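Local coordinates for protein putative triphosphoribosyl-dephospho-coA synthase (Archaeoglobus fulgidus DSM 4304, PDB 3H9P) that probably binds ATP and may act as a triphosphoribosyl-dephospho-CoA synthase of the CitG family, although its function remains unproven, at residues L150-G153 / F154-S157; E142-L145 / I146-E149; K130-L133 / Y134-M137; G168-G171 / K172-V175. One frame throughout, in Å; residues are numbered along the deposited sequence.

Contact 1: residues L150-G153 / F154-S157; sequences LVDG and FKIS
D152 and K155 hold the corner between helix 145-151 and helix 155-167, a tight link between two consecutive helices that illustrates how a side chain just past one helix can receive a backbone N-H from the start of the next. The two side chains cross obliquely. D152 CG sits between its own backbone N and carbonyl carbon (chi1 67°), which turns the carboxylate toward the incoming helix. There OD1 of D152 accepts the amide N of K155 at 3.1 Å. The bond is almost straight at 177°, but the N-H comes from above the carboxylate plane. K155 bends at chi3, its CD lying 3.3 Å from D152 O, and its ammonium group stays beyond salt-bridge range of the acid. The link passes through positive phi at both G153 and F154; at G153, any side chain would be pressed against the preceding carbonyl oxygen. Beyond the turn, L150 and F154 run side by side in the same direction into the protein, where helices 58-68 and 76-88 pack on both. Their direct touch is slight and oblique to the ring: L150 CD1 reaches F154 CZ at 3.9 Å.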
loop_
_atom_site.group_PDB
_atom_site.type_symbol
_atom_site.label_atom_id
_atom_site.label_comp_id
_atom_site.label_asym_id
_atom_site.label_seq_id
_atom_site.Cartn_x
_atom_site.Cartn_y
_atom_site.Cartn_z
ATOM N N LEU A 150 7.155 -11.336 8.885
ATOM C CA LEU A 150 7.855 -12.223 7.989
ATOM C C LEU A 150 9.313 -11.805 7.902
ATOM O O LEU A 150 10.184 -12.644 7.614
ATOM C CB LEU A 150 7.175 -12.294 6.611
ATOM C CG LEU A 150 6.277 -13.559 6.455
ATOM C CD1 LEU A 150 5.124 -13.530 7.401
ATOM C CD2 LEU A 150 5.774 -13.771 5.026
ATOM N N VAL A 151 9.579 -10.530 8.186
ATOM C CA VAL A 151 10.922 -10.000 8.046
ATOM C C VAL A 151 11.762 -9.976 9.350
ATOM O O VAL A 151 12.959 -10.083 9.292
ATOM C CB VAL A 151 10.919 -8.592 7.356
ATOM C CG1 VAL A 151 12.224 -7.874 7.595
ATOM C CG2 VAL A 151 10.671 -8.725 5.844
ATOM N N ASP A 152 11.134 -9.841 10.511
ATOM C CA ASP A 152 11.868 -9.580 11.729
ATOM C C ASP A 152 11.799 -10.742 12.678
ATOM O O ASP A 152 11.930 -10.538 13.860
ATOM C CB ASP A 152 11.307 -8.344 12.464
ATOM C CG ASP A 152 9.850 -8.565 13.039
ATOM O OD1 ASP A 152 9.312 -9.724 13.209
ATOM O OD2 ASP A 152 9.230 -7.526 13.333
ATOM N N GLY A 153 11.521 -11.941 12.192
ATOM C CA GLY A 153 11.456 -13.093 13.073
ATOM C C GLY A 153 10.165 -13.267 13.861
ATOM O O GLY A 153 10.175 -13.877 14.913
ATOM N N PHE A 154 9.050 -12.739 13.384
ATOM C CA PHE A 154 7.776 -13.014 14.056
ATOM C C PHE A 154 7.700 -12.447 15.495
ATOM O O PHE A 154 7.188 -13.093 16.405
ATOM C CB PHE A 154 7.463 -14.534 14.040
ATOM C CG PHE A 154 7.113 -15.057 12.670
ATOM C CD1 PHE A 154 5.784 -15.069 12.233
ATOM C CD2 PHE A 154 8.105 -15.509 11.821
ATOM C CE1 PHE A 154 5.465 -15.505 10.982
ATOM C CE2 PHE A 154 7.795 -15.972 10.553
ATOM C CZ PHE A 154 6.456 -15.969 10.119
ATOM N N LYS A 155 8.181 -11.231 15.682
ATOM C CA LYS A 155 8.206 -10.611 17.018
ATOM C C LYS A 155 6.816 -10.427 17.672
ATOM O O LYS A 155 6.666 -10.657 18.863
ATOM C CB LYS A 155 8.995 -9.318 16.996
ATOM C CG LYS A 155 10.516 -9.583 17.020
ATOM C CD LYS A 155 11.308 -8.469 16.332
ATOM C CE LYS A 155 11.395 -7.186 17.158
ATOM N NZ LYS A 155 11.919 -6.012 16.341
ATOM N N ILE A 156 5.807 -10.036 16.916
ATOM C CA ILE A 156 4.465 -9.958 17.487
ATOM C C ILE A 156 3.909 -11.327 17.928
ATOM O O ILE A 156 3.358 -11.465 19.008
ATOM C CB ILE A 156 3.504 -9.239 16.525
ATOM C CG1 ILE A 156 4.034 -7.811 16.287
ATOM C CG2 ILE A 156 2.110 -9.198 17.111
ATOM C CD1 ILE A 156 3.577 -7.122 14.949
ATOM N N SER A 157 4.117 -12.354 17.128
ATOM C CA SER A 157 3.614 -13.668 17.438
ATOM C C SER A 157 4.217 -14.254 18.710
ATOM O O SER A 157 3.509 -14.877 19.507
ATOM C CB SER A 157 3.873 -14.607 16.242
ATOM O OG SER A 157 3.213 -14.080 15.098
#

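Contact 2: residues E142-L145 / I146-E149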
loop_
_atom_site.group_PDB
_atom_site.type_symbol
_atom_site.label_atom_id
_atom_site.label_comp_id
_atom_site.label_asym_id
_atom_site.label_seq_id
_atom_site.Cartn_x
_atom_site.Cartn_y
_atom_site.Cartn_z
ATOM N N GLU A 142 5.334 0.259 6.623
ATOM C CA GLU A 142 5.480 -0.085 8.051
ATOM C C GLU A 142 4.188 -0.562 8.717
ATOM O O GLU A 142 4.247 -1.364 9.656
ATOM C CB GLU A 142 6.068 1.112 8.846
ATOM C CG GLU A 142 6.186 0.899 10.380
ATOM C CD GLU A 142 4.979 1.442 11.177
ATOM O OE1 GLU A 142 3.827 1.401 10.667
ATOM O OE2 GLU A 142 5.175 1.914 12.330
ATOM N N GLU A 143 3.040 -0.072 8.241
ATOM C CA GLU A 143 1.735 -0.463 8.794
ATOM C C GLU A 143 1.396 -1.923 8.559
ATOM O O GLU A 143 0.497 -2.470 9.211
ATOM C CB GLU A 143 0.592 0.382 8.221
ATOM C CG GLU A 143 0.254 0.065 6.764
ATOM C CD GLU A 143 0.870 1.079 5.800
ATOM O OE1 GLU A 143 1.811 1.831 6.209
ATOM O OE2 GLU A 143 0.394 1.148 4.637
ATOM N N ASN A 144 2.076 -2.531 7.590
ATOM C CA ASN A 144 1.835 -3.927 7.228
ATOM C C ASN A 144 2.439 -4.893 8.274
ATOM O O ASN A 144 3.619 -5.257 8.220
ATOM C CB ASN A 144 2.372 -4.189 5.807
ATOM C CG ASN A 144 1.935 -5.527 5.246
ATOM O OD1 ASN A 144 1.625 -6.455 5.988
ATOM N ND2 ASN A 144 1.962 -5.649 3.926
ATOM N N LEU A 145 1.617 -5.294 9.225
ATOM C CA LEU A 145 2.043 -6.133 10.359
ATOM C C LEU A 145 2.516 -7.541 9.969
ATOM O O LEU A 145 3.481 -8.063 10.529
ATOM C CB LEU A 145 0.928 -6.191 11.429
ATOM C CG LEU A 145 0.378 -4.882 12.031
ATOM C CD1 LEU A 145 -0.774 -5.191 12.985
ATOM C CD2 LEU A 145 1.427 -4.041 12.772
ATOM N N ILE A 146 1.893 -8.156 8.976
ATOM C CA ILE A 146 2.266 -9.536 8.625
ATOM C C ILE A 146 3.630 -9.534 7.944
ATOM O O ILE A 146 4.465 -10.420 8.218
ATOM C CB ILE A 146 1.159 -10.235 7.778
ATOM C CG1 ILE A 146 -0.020 -10.599 8.679
ATOM C CG2 ILE A 146 1.663 -11.489 6.993
ATOM C CD1 ILE A 146 -1.371 -10.672 7.909
ATOM N N ALA A 147 3.850 -8.523 7.091
ATOM C CA ALA A 147 5.121 -8.342 6.338
ATOM C C ALA A 147 6.314 -8.225 7.282
ATOM O O ALA A 147 7.360 -8.851 7.120
ATOM C CB ALA A 147 5.029 -7.071 5.464
ATOM N N ARG A 148 6.099 -7.386 8.275
ATOM C CA ARG A 148 7.009 -7.115 9.376
ATOM C C ARG A 148 7.319 -8.351 10.253
ATOM O O ARG A 148 8.461 -8.537 10.648
ATOM C CB ARG A 148 6.354 -5.988 10.155
ATOM C CG ARG A 148 6.735 -5.753 11.594
ATOM C CD ARG A 148 6.426 -4.318 11.776
ATOM N NE ARG A 148 5.721 -4.013 12.994
ATOM C CZ ARG A 148 4.966 -2.939 13.137
ATOM N NH1 ARG A 148 4.779 -2.113 12.109
ATOM N NH2 ARG A 148 4.381 -2.710 14.301
ATOM N N GLU A 149 6.321 -9.186 10.544
ATOM C CA GLU A 149 6.545 -10.529 11.113
ATOM C C GLU A 149 7.388 -11.432 10.190
ATOM O O GLU A 149 8.197 -12.253 10.652
ATOM C CB GLU A 149 5.196 -11.245 11.348
ATOM C CG GLU A 149 4.357 -10.626 12.438
ATOM C CD GLU A 149 4.959 -10.840 13.810
ATOM O OE1 GLU A 149 4.780 -11.922 14.398
ATOM O OE2 GLU A 149 5.632 -9.931 14.291
HETATM O O HOH W 1 -0.632 -7.065 7.629
#
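N144 and A147 form the close-packed part of this helix start, a clear case of a polar side chain standing in for the missing preceding turn. N144 CG lies opposite its backbone N (chi1 -169°), which brings the amide to the first turn. A147 N gives its hydrogen to N144 OD1 at 3.2 Å, approaching well above the plane of the amide rather than on a lone pair. The methyl of A147 lies over that same face of the amide, its CB 3.5 Å from N144 CG. A water molecule donates to N144 OD1 at 2.9 Å and accepts from I146 N, so a second first-turn amide is served indirectly. Behind the cap, R148 N bonds to N144 O and E149 N to L145 O, while the carboxylate of E149 turns away to I156 N and S157 OG. The buried L145 lies alongside R148, its CD2 resting over one face of the guanidinium, 3.6 Å from R148 NH2 and offset toward the rim.

The outer side, at E142 and the far end of R148, is looser. At the guanidinium edge comes the backbone of E142, whose O is 2.6 Å from R148 NH1. The exposed carboxylate of E142 makes a long salt bridge, OE1 to R148 NH1 at 3.9 Å, with the two planes turned 61° apart; K118 of the second subunit packs on E142. The bond from A147 N to N144 OD1 makes this an asparagine N-cap, opening helix 145-151 after the loop from helix 133-138.

Contact 3: residues K130-L133 / Y134-M137; sequences KINL and YEWM
Reciprocal hydrogen bonds between N132 and E135 carry the polar part of this contact. N132 OD1 receives E135 N at 2.7 Å, the N-H pointing nearly along the C=O axis. It also takes a weak, strongly bent bond from Y134 N. In return, E135 OE1 accepts N132 N at 2.9 Å on the anti side of the carboxylate, close to its plane. The side chains meet at about a right angle: N132 places CG between its backbone N and carbonyl carbon (chi1 86°), whereas E135 stretches out past CG toward the loop. This exchange is a capping box, with N132 as N-cap of helix 133-138, set two residues after the Schellman motif at K130 that ends helix 118-129. A leucine in place of N132, having no amide oxygen, would probably leave E135 N without its side-chain acceptor and reduce the box to the E135 OE1 half. Backbone bonds from W136 N to N132 O and M137 N to L133 O continue the turn. Charge adds a partner across the dimer, since K129 of the second subunit makes a salt bridge to E135 OE1. Apolar contacts lie along the helix flanks: I131 CG2 approaches W136 CB at 4.0 Å, and L133 CD1 meets the edge of the indole at CE3, 4.1 Å away. The selenomethionine M137 folds its CE over one face of that indole.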
loop_
_atom_site.group_PDB
_atom_site.type_symbol
_atom_site.label_atom_id
_atom_site.label_comp_id
_atom_site.label_asym_id
_atom_site.label_seq_id
_atom_site.Cartn_x
_atom_site.Cartn_y
_atom_site.Cartn_z
ATOM N N LYS A 130 14.032 -11.060 -9.566
ATOM C CA LYS A 130 14.148 -12.248 -8.726
ATOM C C LYS A 130 13.939 -11.895 -7.254
ATOM O O LYS A 130 14.808 -12.094 -6.389
ATOM C CB LYS A 130 15.485 -12.946 -8.992
ATOM C CG LYS A 130 15.601 -13.423 -10.439
ATOM C CD LYS A 130 16.900 -14.195 -10.661
ATOM C CE LYS A 130 17.296 -14.253 -12.120
ATOM N NZ LYS A 130 18.494 -15.145 -12.369
ATOM N N ILE A 131 12.766 -11.339 -6.979
ATOM C CA ILE A 131 12.472 -10.852 -5.646
ATOM C C ILE A 131 11.781 -11.941 -4.859
ATOM O O ILE A 131 10.598 -12.275 -5.099
ATOM C CB ILE A 131 11.665 -9.532 -5.642
ATOM C CG1 ILE A 131 12.392 -8.485 -6.504
ATOM C CG2 ILE A 131 11.468 -9.057 -4.217
ATOM C CD1 ILE A 131 11.785 -7.042 -6.504
ATOM N N ASN A 132 12.527 -12.505 -3.913
ATOM C CA ASN A 132 11.983 -13.570 -3.123
ATOM C C ASN A 132 10.958 -13.044 -2.098
ATOM O O ASN A 132 10.712 -11.841 -1.985
ATOM C CB ASN A 132 13.097 -14.424 -2.540
ATOM C CG ASN A 132 13.641 -13.899 -1.229
ATOM O OD1 ASN A 132 13.108 -12.996 -0.610
ATOM N ND2 ASN A 132 14.720 -14.513 -0.788
ATOM N N LEU A 133 10.336 -13.934 -1.357
ATOM C CA LEU A 133 9.197 -13.517 -0.565
ATOM C C LEU A 133 9.674 -12.637 0.581
ATOM O O LEU A 133 8.970 -11.747 1.037
ATOM C CB LEU A 133 8.469 -14.734 -0.037
ATOM C CG LEU A 133 7.275 -14.525 0.888
ATOM C CD1 LEU A 133 6.126 -13.723 0.149
ATOM C CD2 LEU A 133 6.828 -15.920 1.312
ATOM N N TYR A 134 10.898 -12.899 1.029
ATOM C CA TYR A 134 11.489 -12.161 2.134
ATOM C C TYR A 134 11.753 -10.737 1.693
ATOM O O TYR A 134 11.327 -9.784 2.360
ATOM C CB TYR A 134 12.767 -12.844 2.587
ATOM C CG TYR A 134 13.445 -12.159 3.733
ATOM C CD1 TYR A 134 12.940 -12.293 5.023
ATOM C CD2 TYR A 134 14.617 -11.402 3.542
ATOM C CE1 TYR A 134 13.557 -11.704 6.100
ATOM C CE2 TYR A 134 15.257 -10.784 4.640
ATOM C CZ TYR A 134 14.705 -10.957 5.914
ATOM O OH TYR A 134 15.249 -10.390 7.025
ATOM N N GLU A 135 12.437 -10.613 0.558
ATOM C CA GLU A 135 12.822 -9.306 -0.012
ATOM C C GLU A 135 11.590 -8.483 -0.342
ATOM O O GLU A 135 11.536 -7.298 -0.070
ATOM C CB GLU A 135 13.720 -9.484 -1.242
ATOM C CG GLU A 135 14.969 -10.301 -0.922
ATOM C CD GLU A 135 15.689 -10.888 -2.142
ATOM O OE1 GLU A 135 15.049 -11.332 -3.129
ATOM O OE2 GLU A 135 16.935 -10.924 -2.103
ATOM N N TRP A 136 10.599 -9.128 -0.925
ATOM C CA TRP A 136 9.341 -8.475 -1.210
ATOM C C TRP A 136 8.798 -7.851 0.071
ATOM O O TRP A 136 8.546 -6.643 0.119
ATOM C CB TRP A 136 8.351 -9.488 -1.774
ATOM C CG TRP A 136 7.177 -8.851 -2.447
ATOM C CD1 TRP A 136 7.101 -7.581 -2.932
ATOM C CD2 TRP A 136 5.932 -9.479 -2.771
ATOM N NE1 TRP A 136 5.875 -7.361 -3.504
ATOM C CE2 TRP A 136 5.138 -8.510 -3.434
ATOM C CE3 TRP A 136 5.400 -10.767 -2.553
ATOM C CZ2 TRP A 136 3.830 -8.779 -3.888
ATOM C CZ3 TRP A 136 4.080 -11.040 -2.999
ATOM C CH2 TRP A 136 3.316 -10.044 -3.657
HETATM N N MSE A 137 8.660 -8.682 1.111
HETATM C CA MSE A 137 8.151 -8.252 2.412
HETATM C C MSE A 137 8.997 -7.112 3.006
HETATM O O MSE A 137 8.432 -6.248 3.683
HETATM C CB MSE A 137 8.045 -9.420 3.408
HETATM C CG MSE A 137 6.962 -10.452 3.123
HETATM SE SE MSE A 137 5.131 -9.755 2.841
HETATM C CE MSE A 137 5.212 -9.476 0.907
#

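Contact 4: residues G168-G171 / K172-V175; sequences GNSG and KAVV
A chi1 of 69° brings S170 OG between its own backbone N and carbonyl carbon, facing the first turn of helix 171-182, where A173 N donates to it at 3.0 Å. The bond is fairly straight (160°). K172 CB lies 3.4 Å from S170 OG; with CG opposite the backbone N, the rest of the lysine leads away, and its bent chain carries the ammonium group to a salt bridge with E176. The methyl of A173 lies between S170 OG and G168, with CB 3.5 Å from G168 O. Here L164, F167 and W248 pack on A173, making it the buried point of an otherwise outward-facing contact. An alanine in place of S170 would lose the hydroxyl and would probably leave the amide of A173 without its hydroxyl acceptor. Further along, G171 O receives V175 N at 3.0 Å in a regular helical bond and V174 N in a weak one. V175 CG2 comes to 3.4 Å from the same G171 O. At G168, the positive phi that follows helix 155-167 would jam a side chain against the preceding carbonyl oxygen. The arrangement is that of a serine N-cap in a short link between consecutive helices, 155-167 and 171-182.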
loop_
_atom_site.group_PDB
_atom_site.type_symbol
_atom_site.label_atom_id
_atom_site.label_comp_id
_atom_site.label_asym_id
_atom_site.label_seq_id
_atom_site.Cartn_x
_atom_site.Cartn_y
_atom_site.Cartn_z
ATOM N N GLY A 168 -2.326 -19.444 30.859
ATOM C CA GLY A 168 -2.882 -20.759 31.094
ATOM C C GLY A 168 -3.695 -21.207 29.890
ATOM O O GLY A 168 -4.284 -20.384 29.170
ATOM N N ASN A 169 -3.720 -22.513 29.644
ATOM C CA ASN A 169 -4.455 -23.005 28.499
ATOM C C ASN A 169 -5.944 -22.815 28.713
ATOM O O ASN A 169 -6.559 -23.523 29.529
ATOM C CB ASN A 169 -4.114 -24.459 28.173
ATOM C CG ASN A 169 -4.303 -24.774 26.700
ATOM O OD1 ASN A 169 -5.349 -24.466 26.105
ATOM N ND2 ASN A 169 -3.284 -25.378 26.093
ATOM N N SER A 170 -6.509 -21.829 28.013
ATOM C CA SER A 170 -7.935 -21.524 28.122
ATOM C C SER A 170 -8.366 -20.695 26.938
ATOM O O SER A 170 -7.552 -20.027 26.324
ATOM C CB SER A 170 -8.258 -20.784 29.440
ATOM O OG SER A 170 -7.723 -19.464 29.460
ATOM N N GLY A 171 -9.652 -20.747 26.617
ATOM C CA GLY A 171 -10.220 -19.826 25.627
ATOM C C GLY A 171 -10.129 -18.383 26.107
ATOM O O GLY A 171 -9.844 -17.494 25.319
ATOM N N LYS A 172 -10.360 -18.178 27.408
ATOM C CA LYS A 172 -10.173 -16.903 28.115
ATOM C C LYS A 172 -8.863 -16.202 27.773
ATOM O O LYS A 172 -8.860 -15.019 27.418
ATOM C CB LYS A 172 -10.252 -17.149 29.633
ATOM C CG LYS A 172 -9.811 -15.988 30.541
ATOM C CD LYS A 172 -10.954 -15.028 30.775
ATOM C CE LYS A 172 -10.652 -14.071 31.913
ATOM N NZ LYS A 172 -9.662 -13.030 31.506
ATOM N N ALA A 173 -7.756 -16.932 27.874
ATOM C CA ALA A 173 -6.462 -16.388 27.517
ATOM C C ALA A 173 -6.452 -15.911 26.066
ATOM O O ALA A 173 -5.856 -14.868 25.761
ATOM C CB ALA A 173 -5.359 -17.411 27.737
ATOM N N VAL A 174 -7.081 -16.678 25.175
ATOM C CA VAL A 174 -7.066 -16.343 23.744
ATOM C C VAL A 174 -7.825 -15.037 23.501
ATOM O O VAL A 174 -7.380 -14.197 22.709
ATOM C CB VAL A 174 -7.637 -17.472 22.838
ATOM C CG1 VAL A 174 -7.809 -16.968 21.395
ATOM C CG2 VAL A 174 -6.720 -18.675 22.839
ATOM N N VAL A 175 -8.954 -14.870 24.198
ATOM C CA VAL A 175 -9.703 -13.620 24.175
ATOM C C VAL A 175 -8.844 -12.486 24.720
ATOM O O VAL A 175 -8.651 -11.461 24.058
ATOM C CB VAL A 175 -10.987 -13.711 25.024
ATOM C CG1 VAL A 175 -11.771 -12.400 24.956
ATOM C CG2 VAL A 175 -11.830 -14.869 24.546
#

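All four contacts lie where helices begin or end, yet their surroundings differ. Contacts 1 to 3 are partly buried, the first two nearer the chain's centre (about 10 Å from it to their own centres, against 18 Å for contact 3). Contacts 1 and 2 share helix 145-151, and the carboxylate of E149 ties contact 2 to the backbone and hydroxyl of contact 1. Contact 3 touches both through M137, and Y134 OH bonds V151 O of contact 1. Contact 4 stands apart at the surface, across the chain's centre from contact 3. Chemistry follows place: an aspartate beside buried apolar packing in contact 1, an asparagine with water in contact 2, a box facing the second subunit in contact 3, a lone serine hydroxyl in contact 4.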